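Local coordinates for outer membrane protein assembly factor BamA (Haemophilus ducreyi, PDB 4K3C) that probably helps assemble and insert beta-barrel proteins into the outer membrane as the core subunit of the Bam complex, at residues A240-Y246 with H270-V276; Q304-F308 with G341-Y346; Y390-G394 with G403-G407; V459-T463 with R487-S491. All coordinates share one frame; numbering follows the deposited sequence.

In the fold
This chain holds the membrane barrel of an Omp85-family protein and the last two POTRA domains. All four contacts lie in the barrel, at the end remote from the POTRA domains, and follow one another along the chain. Interactions 1 and 2, with centres about 14 Å apart, touch where neighbouring strands 260-274 and 303-317 meet, His270 bonding to Gln304. Interactions 3 and 4, about 11 Å between centres, form a second pair that joins a long loop to the barrel wall: Ile406 lies on Arg489 and Ala392 on Ala462. The two pairs do not touch; the nearest atoms of interactions 2 and 3 are about 8 Å apart. Interactions 1, 2 and 4 belong to the wall and its rim.

Interaction 1: residues A240-Y246 with H270-V276; sequences AYKRKTY and HDKLRNV
His270 sits opposite Tyr246, bonded to it through both backbone groups; their side chains run alongside, the rings meeting obliquely, and NE2 goes on to Gln304 of the next strand. Asp271 follows on the other face, its OD1 3.3 Å from Thr245 CB. The same oxygen is 4.2 Å from Arg243 NE but well out of the guanidinium plane, an attraction of charges alone; the salt bridge of Arg243 is with Glu228. Lys272 pairs with Lys244 by two backbone bonds of 2.8 Å between N and O, and its side chain folds at chi3 (-59°) and chi4, setting NZ 3.6 Å from Tyr246 CE1 at the ring edge. Leu273 returns to the Asp271 face, placing CD1 3.6 Å from Arg243 CG and CD2 4.0 Å from Tyr241 CD1. Arg274 closes the antiparallel ladder with Lys242, its CG 3.6 Å from Lys242 CB. The strand ends there; beyond it, Val276 CG2 lies 4.1 Å from Tyr241 CB. The face of Lys242, Lys244, Lys272 and Arg274 is rich in basic groups, which Asp229 and Asp231 of strand 220-231 probably offset in part; backbone bonds and aliphatic stems hold this barrel hairpin together, and like charges probably splay the ends.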
loop_
_atom_site.group_PDB
_atom_site.type_symbol
_atom_site.label_atom_id
_atom_site.label_comp_id
_atom_site.label_asym_id
_atom_site.label_seq_id
_atom_site.Cartn_x
_atom_site.Cartn_y
_atom_site.Cartn_z
ATOM N N ALA A 240 23.949 18.760 9.416
ATOM C CA ALA A 240 22.623 19.119 9.814
ATOM C C ALA A 240 22.222 20.290 8.962
ATOM O O ALA A 240 23.080 20.987 8.411
ATOM C CB ALA A 240 22.608 19.494 11.261
ATOM N N TYR A 241 20.915 20.476 8.831
ATOM C CA TYR A 241 20.369 21.647 8.172
ATOM C C TYR A 241 18.956 21.794 8.700
ATOM O O TYR A 241 18.445 20.878 9.343
ATOM C CB TYR A 241 20.393 21.488 6.644
ATOM C CG TYR A 241 19.603 20.302 6.124
ATOM C CD1 TYR A 241 18.243 20.417 5.847
ATOM C CD2 TYR A 241 20.214 19.071 5.896
ATOM C CE1 TYR A 241 17.519 19.345 5.371
ATOM C CE2 TYR A 241 19.497 17.999 5.422
ATOM C CZ TYR A 241 18.151 18.140 5.158
ATOM O OH TYR A 241 17.423 17.072 4.680
ATOM N N LYS A 242 18.330 22.942 8.461
ATOM C CA LYS A 242 16.911 23.088 8.763
ATOM C C LYS A 242 16.131 23.388 7.495
ATOM O O LYS A 242 16.517 24.259 6.717
ATOM C CB LYS A 242 16.683 24.156 9.824
ATOM C CG LYS A 242 17.103 23.699 11.220
ATOM C CD LYS A 242 17.519 24.877 12.104
ATOM C CE LYS A 242 18.388 24.432 13.259
ATOM N NZ LYS A 242 18.696 25.573 14.159
ATOM N N ARG A 243 15.051 22.638 7.281
ATOM C CA ARG A 243 14.223 22.812 6.094
ATOM C C ARG A 243 12.770 22.991 6.467
ATOM O O ARG A 243 12.219 22.238 7.261
ATOM C CB ARG A 243 14.350 21.621 5.150
ATOM C CG ARG A 243 13.795 21.886 3.761
ATOM C CD ARG A 243 13.607 20.602 2.987
ATOM N NE ARG A 243 12.632 19.730 3.637
ATOM C CZ ARG A 243 12.898 18.520 4.124
ATOM N NH1 ARG A 243 11.926 17.816 4.694
ATOM N NH2 ARG A 243 14.127 18.007 4.042
ATOM N N LYS A 244 12.146 23.997 5.887
ATOM C CA LYS A 244 10.745 24.253 6.144
ATOM C C LYS A 244 10.120 24.150 4.781
ATOM O O LYS A 244 10.557 24.814 3.838
ATOM C CB LYS A 244 10.565 25.663 6.709
ATOM C CG LYS A 244 9.286 25.912 7.476
ATOM C CD LYS A 244 9.353 27.298 8.141
ATOM C CE LYS A 244 8.182 27.571 9.091
ATOM N NZ LYS A 244 8.298 28.905 9.754
ATOM N N THR A 245 9.136 23.284 4.622
ATOM C CA THR A 245 8.535 23.258 3.316
ATOM C C THR A 245 7.030 23.184 3.316
ATOM O O THR A 245 6.424 22.557 4.182
ATOM C CB THR A 245 9.127 22.185 2.393
ATOM O OG1 THR A 245 8.050 21.448 1.803
ATOM C CG2 THR A 245 10.037 21.266 3.146
ATOM N N TYR A 246 6.444 23.869 2.337
ATOM C CA TYR A 246 5.028 23.781 2.081
ATOM C C TYR A 246 4.865 23.366 0.632
ATOM O O TYR A 246 5.727 23.644 -0.200
ATOM C CB TYR A 246 4.350 25.129 2.262
ATOM C CG TYR A 246 4.911 26.043 3.318
ATOM C CD1 TYR A 246 6.005 26.869 3.052
ATOM C CD2 TYR A 246 4.298 26.154 4.557
ATOM C CE1 TYR A 246 6.496 27.757 4.011
ATOM C CE2 TYR A 246 4.778 27.036 5.526
ATOM C CZ TYR A 246 5.877 27.836 5.253
ATOM O OH TYR A 246 6.346 28.709 6.229
ATOM N N HIS A 270 7.351 24.395 -2.107
ATOM C CA HIS A 270 8.230 25.494 -1.799
ATOM C C HIS A 270 9.048 25.115 -0.572
ATOM O O HIS A 270 8.486 24.792 0.461
ATOM C CB HIS A 270 7.361 26.710 -1.546
ATOM C CG HIS A 270 8.096 27.891 -1.016
ATOM N ND1 HIS A 270 7.543 28.751 -0.092
ATOM C CD2 HIS A 270 9.325 28.383 -1.307
ATOM C CE1 HIS A 270 8.405 29.716 0.177
ATOM N NE2 HIS A 270 9.493 29.515 -0.549
ATOM N N ASP A 271 10.376 25.120 -0.713
ATOM C CA ASP A 271 11.321 24.715 0.334
ATOM C C ASP A 271 12.113 25.927 0.784
ATOM O O ASP A 271 12.568 26.713 -0.049
ATOM C CB ASP A 271 12.350 23.709 -0.201
ATOM C CG ASP A 271 11.732 22.434 -0.722
ATOM O OD1 ASP A 271 11.410 21.527 0.091
ATOM O OD2 ASP A 271 11.608 22.334 -1.962
ATOM N N LYS A 272 12.315 26.057 2.090
ATOM C CA LYS A 272 13.069 27.175 2.630
ATOM C C LYS A 272 14.088 26.594 3.596
ATOM O O LYS A 272 13.722 25.837 4.498
ATOM C CB LYS A 272 12.131 28.161 3.334
ATOM C CG LYS A 272 12.780 29.470 3.763
ATOM C CD LYS A 272 11.829 30.377 4.564
ATOM C CE LYS A 272 10.565 30.757 3.780
ATOM N NZ LYS A 272 9.480 29.728 3.878
ATOM N N LEU A 273 15.365 26.922 3.400
ATOM C CA LEU A 273 16.418 26.368 4.247
ATOM C C LEU A 273 17.191 27.433 5.018
ATOM O O LEU A 273 17.574 28.463 4.467
ATOM C CB LEU A 273 17.361 25.468 3.439
ATOM C CG LEU A 273 16.774 24.098 3.054
ATOM C CD1 LEU A 273 15.859 24.170 1.836
ATOM C CD2 LEU A 273 17.866 23.038 2.862
ATOM N N ARG A 274 17.393 27.172 6.309
ATOM C CA ARG A 274 18.136 28.051 7.212
ATOM C C ARG A 274 19.199 27.191 7.912
ATOM O O ARG A 274 19.159 25.952 7.806
ATOM C CB ARG A 274 17.186 28.693 8.230
ATOM C CG ARG A 274 16.710 27.757 9.354
ATOM C CD ARG A 274 15.314 28.113 9.879
ATOM N NE ARG A 274 15.228 29.495 10.347
ATOM C CZ ARG A 274 14.096 30.195 10.434
ATOM N NH1 ARG A 274 12.936 29.645 10.080
ATOM N NH2 ARG A 274 14.126 31.452 10.875
ATOM N N ASN A 275 20.122 27.834 8.633
ATOM C CA ASN A 275 21.293 27.146 9.168
ATOM C C ASN A 275 22.096 26.793 7.921
ATOM O O ASN A 275 22.458 27.690 7.154
ATOM C CB ASN A 275 20.879 25.921 10.023
ATOM C CG ASN A 275 22.057 25.155 10.627
ATOM O OD1 ASN A 275 23.133 25.065 10.039
ATOM N ND2 ASN A 275 21.833 24.563 11.798
ATOM N N VAL A 276 22.308 25.497 7.683
ATOM C CA VAL A 276 23.162 25.005 6.596
ATOM C C VAL A 276 24.573 25.538 6.761
ATOM O O VAL A 276 24.891 26.619 6.253
ATOM C CB VAL A 276 22.655 25.398 5.206
ATOM C CG1 VAL A 276 23.310 24.516 4.172
ATOM C CG2 VAL A 276 21.147 25.259 5.125
#

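Interaction 2: residues Q304-F308 with G341-Y346; sequences QSADF and GSDNKY
A chi1 of 48° puts Ser305 OG between its own backbone N and carbonyl carbon, and Asn344, turned to chi1 -81°, brings its amide ND2 up to that hydroxyl and to the Asp307 carboxylate. ND2 donates to Asp307 OD1 at 3.3 Å, coming from above the carboxylate plane; its bonds to Asp307 OD2 and to Ser305 OG, the latter at 3.1 Å, are weak. Carboxylate and amide planes stand 82° apart. The other end of the amide, OD1, is held by Tyr285 of helix 280-288, so the group is gripped from both ends. The setting is the rim of the barrel: strand 303-317 is interrupted here, with the peptide before Asp307 modelled as cis, and the loop joining strands 328-338 and 346-358 folds against the break. Asp343 meets Ala306 twice. Its OD2 receives Ala306 N at 3.2 Å, on the anti side of the carboxylate, while its backbone N donates to Ala306 O at 3.1 Å from above the carbonyl plane. One residue earlier, Ser342 sets its CB 3.4 Å from Asp307 N, and its hydroxyl is bonded to Leu339 O. Asp307 OD2 also approaches the edge of the Tyr346 ring, 3.6 Å from CE1.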
loop_
_atom_site.group_PDB
_atom_site.type_symbol
_atom_site.label_atom_id
_atom_site.label_comp_id
_atom_site.label_asym_id
_atom_site.label_seq_id
_atom_site.Cartn_x
_atom_site.Cartn_y
_atom_site.Cartn_z
ATOM N N GLN A 304 15.914 29.263 -1.054
ATOM C CA GLN A 304 14.473 29.045 -1.289
ATOM C C GLN A 304 14.265 28.531 -2.706
ATOM O O GLN A 304 15.115 28.751 -3.560
ATOM C CB GLN A 304 13.661 30.348 -1.151
ATOM C CG GLN A 304 13.684 31.044 0.200
ATOM C CD GLN A 304 12.496 31.997 0.374
ATOM O OE1 GLN A 304 11.442 31.776 -0.214
ATOM N NE2 GLN A 304 12.664 33.054 1.181
ATOM N N SER A 305 13.128 27.890 -2.966
ATOM C CA SER A 305 12.783 27.487 -4.321
ATOM C C SER A 305 11.371 26.920 -4.469
ATOM O O SER A 305 10.737 26.559 -3.488
ATOM C CB SER A 305 13.799 26.448 -4.835
ATOM O OG SER A 305 14.029 25.409 -3.891
ATOM N N ALA A 306 10.894 26.861 -5.715
ATOM C CA ALA A 306 9.877 25.881 -6.156
ATOM C C ALA A 306 10.036 25.806 -7.657
ATOM O O ALA A 306 10.486 26.805 -8.214
ATOM C CB ALA A 306 8.542 26.357 -5.845
ATOM N N ASP A 307 9.738 24.716 -8.380
ATOM C CA ASP A 307 9.426 23.306 -8.046
ATOM C C ASP A 307 8.010 22.792 -8.316
ATOM O O ASP A 307 7.290 22.361 -7.422
ATOM C CB ASP A 307 10.090 22.726 -6.801
ATOM C CG ASP A 307 11.536 22.354 -7.050
ATOM O OD1 ASP A 307 12.217 23.148 -7.720
ATOM O OD2 ASP A 307 11.982 21.271 -6.598
ATOM N N PHE A 308 7.649 22.852 -9.593
ATOM C CA PHE A 308 6.575 22.066 -10.165
ATOM C C PHE A 308 7.161 20.711 -10.534
ATOM O O PHE A 308 8.066 20.633 -11.355
ATOM C CB PHE A 308 6.096 22.711 -11.454
ATOM C CG PHE A 308 4.938 23.621 -11.285
ATOM C CD1 PHE A 308 5.125 24.946 -10.916
ATOM C CD2 PHE A 308 3.653 23.164 -11.521
ATOM C CE1 PHE A 308 4.040 25.801 -10.776
ATOM C CE2 PHE A 308 2.562 24.012 -11.377
ATOM C CZ PHE A 308 2.758 25.333 -11.003
ATOM N N GLY A 341 8.729 25.228 -15.307
ATOM C CA GLY A 341 8.643 26.359 -14.404
ATOM C C GLY A 341 9.373 26.206 -13.074
ATOM O O GLY A 341 9.290 27.086 -12.227
ATOM N N SER A 342 10.085 25.103 -12.858
ATOM C CA SER A 342 10.724 24.901 -11.558
ATOM C C SER A 342 12.062 25.617 -11.515
ATOM O O SER A 342 12.616 25.978 -12.559
ATOM C CB SER A 342 10.926 23.421 -11.245
ATOM O OG SER A 342 9.797 22.659 -11.606
ATOM N N ASP A 343 12.570 25.829 -10.304
ATOM C CA ASP A 343 13.985 26.114 -10.095
ATOM C C ASP A 343 14.706 24.742 -10.128
ATOM O O ASP A 343 14.230 23.783 -10.762
ATOM C CB ASP A 343 14.155 26.831 -8.745
ATOM C CG ASP A 343 13.405 28.194 -8.687
ATOM O OD1 ASP A 343 13.395 28.902 -9.714
ATOM O OD2 ASP A 343 12.830 28.569 -7.631
ATOM N N ASN A 344 15.838 24.606 -9.465
ATOM C CA ASN A 344 16.299 23.237 -9.126
ATOM C C ASN A 344 16.638 22.159 -10.207
ATOM O O ASN A 344 17.721 21.552 -10.122
ATOM C CB ASN A 344 15.392 22.642 -8.053
ATOM C CG ASN A 344 15.762 23.125 -6.685
ATOM O OD1 ASN A 344 16.902 23.553 -6.458
ATOM N ND2 ASN A 344 14.812 23.068 -5.757
ATOM N N LYS A 345 15.729 21.884 -11.156
ATOM C CA LYS A 345 16.058 21.084 -12.370
ATOM C C LYS A 345 16.739 19.711 -12.180
ATOM O O LYS A 345 17.918 19.535 -12.534
ATOM C CB LYS A 345 16.918 21.906 -13.347
ATOM C CG LYS A 345 16.158 22.503 -14.512
ATOM C CD LYS A 345 17.040 23.455 -15.307
ATOM C CE LYS A 345 16.246 24.203 -16.361
ATOM N NZ LYS A 345 16.466 23.650 -17.721
ATOM N N TYR A 346 15.999 18.733 -11.668
ATOM C CA TYR A 346 16.586 17.421 -11.393
ATOM C C TYR A 346 15.552 16.305 -11.583
ATOM O O TYR A 346 14.374 16.571 -11.861
ATOM C CB TYR A 346 17.137 17.389 -9.970
ATOM C CG TYR A 346 16.056 17.488 -8.897
ATOM C CD1 TYR A 346 15.510 18.726 -8.535
ATOM C CD2 TYR A 346 15.571 16.350 -8.257
ATOM C CE1 TYR A 346 14.516 18.828 -7.563
ATOM C CE2 TYR A 346 14.575 16.447 -7.281
ATOM C CZ TYR A 346 14.053 17.690 -6.938
ATOM O OH TYR A 346 13.075 17.784 -5.968
#

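Interaction 3: residues Y390-G394 with G403-G407; sequences YSAGG and GGSIG
The carbonyl oxygen of Ala392 accepts the backbone N-H of Ile406 at 2.9 Å, the donor being tilted from the carbonyl plane. The return bond, Ala392 N to Ile406 O at 3.0 Å, lies in the carbonyl plane on a lone pair, and together the two make a single antiparallel bridge. Ser405 also faces Ala392, which makes this a classic beta bulge. Side chains add to the bridge: Ala392 CB rests 3.8 Å from Ile406 CB, and because Ile406 carries CG1 anti to its carbonyl carbon (chi1 -47°), that methylene comes to 3.2 Å from Ala392 O. The bridge closes the base of a smaller loop within the long loop between strands 366-378 and 430-440, and the smaller loop holds segment 398-401, which probably corresponds to the VRGF/Y motif of Omp85 proteins. Glycines line the rest of the contact. Ser391 lays its OG over Gly404, 3.3 Å from CA, where the positive phi of 66° suits a residue without a side chain. Beyond the bulge Gly393 C comes to 3.9 Å from Gly403 CA, main chain against main chain. The loop is tied further by Ser397, whose hydroxyl accepts from Gly393 N, and by Ser405 OG, bonded to Ala402 O. Towards the barrel wall, Ala392 lies against Ala462 and Val464 of strand 453-465.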
loop_
_atom_site.group_PDB
_atom_site.type_symbol
_atom_site.label_atom_id
_atom_site.label_comp_id
_atom_site.label_asym_id
_atom_site.label_seq_id
_atom_site.Cartn_x
_atom_site.Cartn_y
_atom_site.Cartn_z
ATOM N N TYR A 390 20.660 10.825 -0.838
ATOM C CA TYR A 390 20.417 9.557 -0.158
ATOM C C TYR A 390 21.478 9.192 0.870
ATOM O O TYR A 390 22.626 9.614 0.805
ATOM C CB TYR A 390 20.330 8.417 -1.156
ATOM C CG TYR A 390 19.370 8.642 -2.296
ATOM C CD1 TYR A 390 18.015 8.807 -2.067
ATOM C CD2 TYR A 390 19.817 8.650 -3.611
ATOM C CE1 TYR A 390 17.140 8.986 -3.097
ATOM C CE2 TYR A 390 18.932 8.836 -4.661
ATOM C CZ TYR A 390 17.591 9.003 -4.391
ATOM O OH TYR A 390 16.700 9.187 -5.425
ATOM N N SER A 391 21.067 8.382 1.826
ATOM C CA SER A 391 21.963 7.839 2.812
ATOM C C SER A 391 21.361 6.493 3.208
ATOM O O SER A 391 20.166 6.257 3.001
ATOM C CB SER A 391 22.090 8.775 4.012
ATOM O OG SER A 391 20.911 8.775 4.806
ATOM N N ALA A 392 22.189 5.601 3.746
ATOM C CA ALA A 392 21.724 4.281 4.141
ATOM C C ALA A 392 22.163 4.012 5.563
ATOM O O ALA A 392 22.925 4.785 6.133
ATOM C CB ALA A 392 22.263 3.217 3.195
ATOM N N GLY A 393 21.683 2.909 6.125
ATOM C CA GLY A 393 21.905 2.584 7.520
ATOM C C GLY A 393 20.568 2.386 8.210
ATOM O O GLY A 393 19.536 2.850 7.715
ATOM N N GLY A 394 20.578 1.689 9.339
ATOM C CA GLY A 394 19.375 1.486 10.121
ATOM C C GLY A 394 18.427 0.454 9.549
ATOM O O GLY A 394 18.584 0.051 8.398
ATOM N N GLY A 403 21.066 4.894 11.549
ATOM C CA GLY A 403 20.358 5.524 10.454
ATOM C C GLY A 403 21.163 6.659 9.837
ATOM O O GLY A 403 21.737 7.495 10.543
ATOM N N GLY A 404 21.234 6.659 8.507
ATOM C CA GLY A 404 21.886 7.717 7.756
ATOM C C GLY A 404 23.380 7.824 7.957
ATOM O O GLY A 404 23.967 8.869 7.683
ATOM N N SER A 405 23.993 6.738 8.419
ATOM C CA SER A 405 25.427 6.708 8.676
ATOM C C SER A 405 26.236 6.315 7.449
ATOM O O SER A 405 27.452 6.467 7.437
ATOM C CB SER A 405 25.749 5.765 9.838
ATOM O OG SER A 405 25.288 4.459 9.567
ATOM N N ILE A 406 25.566 5.825 6.414
ATOM C CA ILE A 406 26.246 5.365 5.203
ATOM C C ILE A 406 26.127 6.305 3.998
ATOM O O ILE A 406 25.089 6.359 3.354
ATOM C CB ILE A 406 25.698 4.000 4.746
ATOM C CG1 ILE A 406 25.611 3.038 5.925
ATOM C CG2 ILE A 406 26.557 3.426 3.644
ATOM C CD1 ILE A 406 26.939 2.705 6.507
ATOM N N GLY A 407 27.202 7.009 3.669
ATOM C CA GLY A 407 27.246 7.781 2.439
ATOM C C GLY A 407 28.423 8.735 2.442
ATOM O O GLY A 407 29.232 8.701 3.366
#

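Interaction 4: residues V459-T463 with R487-S491; sequences VDAAT and RVRAS
Ala461 and Ala490 form the close-packed middle of this contact, a non-hydrogen-bonded antiparallel pair whose apolar CB atoms meet at 3.6 Å. Hydrogen-bonded pairs flank it: Asp460 with Ser491, where N and O meet at 2.9 Å both ways, and Ala462 with Arg489, where Arg489 N reaches Ala462 O at 3.0 Å. On the face that carries Asp460 and Ser491, Asp460 CB lies 3.9 Å from Ser491 OG, but the polar ends look to a third element: the carboxylate makes a salt bridge with Arg399, and the serine hydroxyl is bonded to Arg399 O. The margins are looser. At one end Val459 lies on the surface, its CA and CG1 against Ser491 O. At the other the strand gives way to loop, and Val488 keeps CG2 at 3.9 Å from Thr463 CB. Arg489 is nevertheless well fixed, since NE and NH2 both donate side-on to Arg487 O, each at 3.2 Å, while NH1 is paired with Asp519. These are neighbouring strands of the Omp85 barrel wall, and the salt bridge from Asp460 to Arg399 of the long loop is consistent with the loop-to-wall contact of the VRGF/Y arginine described for Omp85 proteins.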
loop_
_atom_site.group_PDB
_atom_site.type_symbol
_atom_site.label_atom_id
_atom_site.label_comp_id
_atom_site.label_asym_id
_atom_site.label_seq_id
_atom_site.Cartn_x
_atom_site.Cartn_y
_atom_site.Cartn_z
ATOM N N VAL A 459 21.331 -11.096 6.284
ATOM C CA VAL A 459 22.511 -10.358 5.862
ATOM C C VAL A 459 22.038 -9.121 5.110
ATOM O O VAL A 459 21.365 -9.228 4.078
ATOM C CB VAL A 459 23.458 -11.210 4.972
ATOM C CG1 VAL A 459 24.431 -10.316 4.215
ATOM C CG2 VAL A 459 24.209 -12.225 5.817
ATOM N N ASP A 460 22.347 -7.945 5.637
ATOM C CA ASP A 460 22.006 -6.713 4.926
ATOM C C ASP A 460 23.294 -6.208 4.298
ATOM O O ASP A 460 24.389 -6.538 4.754
ATOM C CB ASP A 460 21.425 -5.634 5.862
ATOM C CG ASP A 460 20.044 -5.990 6.426
ATOM O OD1 ASP A 460 19.461 -7.017 6.040
ATOM O OD2 ASP A 460 19.522 -5.214 7.258
ATOM N N ALA A 461 23.159 -5.407 3.252
ATOM C CA ALA A 461 24.306 -4.831 2.561
ATOM C C ALA A 461 23.833 -3.642 1.738
ATOM O O ALA A 461 22.787 -3.706 1.080
ATOM C CB ALA A 461 24.983 -5.864 1.679
ATOM N N ALA A 462 24.601 -2.558 1.799
ATOM C CA ALA A 462 24.187 -1.269 1.247
ATOM C C ALA A 462 25.396 -0.452 0.792
ATOM O O ALA A 462 26.530 -0.708 1.214
ATOM C CB ALA A 462 23.397 -0.498 2.277
ATOM N N THR A 463 25.152 0.525 -0.076
ATOM C CA THR A 463 26.225 1.337 -0.633
ATOM C C THR A 463 25.670 2.673 -1.127
ATOM O O THR A 463 24.772 2.708 -1.956
ATOM C CB THR A 463 26.975 0.585 -1.784
ATOM O OG1 THR A 463 27.786 1.502 -2.531
ATOM C CG2 THR A 463 25.988 -0.039 -2.725
ATOM N N ARG A 487 32.344 0.701 -2.210
ATOM C CA ARG A 487 32.605 0.820 -0.778
ATOM C C ARG A 487 31.386 0.361 -0.011
ATOM O O ARG A 487 30.825 1.051 0.840
ATOM C CB ARG A 487 33.081 2.221 -0.411
ATOM C CG ARG A 487 34.436 2.507 -1.026
ATOM C CD ARG A 487 34.915 3.926 -0.812
ATOM N NE ARG A 487 35.042 4.253 0.598
ATOM C CZ ARG A 487 34.137 4.945 1.275
ATOM N NH1 ARG A 487 34.321 5.202 2.561
ATOM N NH2 ARG A 487 33.050 5.382 0.659
ATOM N N VAL A 488 31.001 -0.854 -0.353
ATOM C CA VAL A 488 29.829 -1.507 0.179
ATOM C C VAL A 488 30.045 -1.942 1.625
ATOM O O VAL A 488 31.133 -2.412 2.007
ATOM C CB VAL A 488 29.511 -2.743 -0.671
ATOM C CG1 VAL A 488 28.176 -3.305 -0.305
ATOM C CG2 VAL A 488 29.532 -2.362 -2.128
ATOM N N ARG A 489 29.008 -1.767 2.429
ATOM C CA ARG A 489 29.029 -2.271 3.783
ATOM C C ARG A 489 27.979 -3.330 3.917
ATOM O O ARG A 489 27.037 -3.388 3.121
ATOM C CB ARG A 489 28.791 -1.145 4.777
ATOM C CG ARG A 489 30.042 -0.333 5.021
ATOM C CD ARG A 489 29.735 1.118 5.090
ATOM N NE ARG A 489 30.037 1.818 3.852
ATOM C CZ ARG A 489 30.510 3.062 3.821
ATOM N NH1 ARG A 489 30.751 3.686 4.963
ATOM N NH2 ARG A 489 30.738 3.683 2.666
ATOM N N ALA A 490 28.149 -4.176 4.917
ATOM C CA ALA A 490 27.212 -5.237 5.131
ATOM C C ALA A 490 27.257 -5.731 6.567
ATOM O O ALA A 490 28.193 -5.480 7.311
ATOM C CB ALA A 490 27.500 -6.337 4.186
ATOM N N SER A 491 26.221 -6.448 6.947
ATOM C CA SER A 491 26.099 -6.906 8.304
ATOM C C SER A 491 25.310 -8.188 8.332
ATOM O O SER A 491 24.631 -8.532 7.359
ATOM C CB SER A 491 25.351 -5.859 9.127
ATOM O OG SER A 491 23.983 -5.758 8.742
#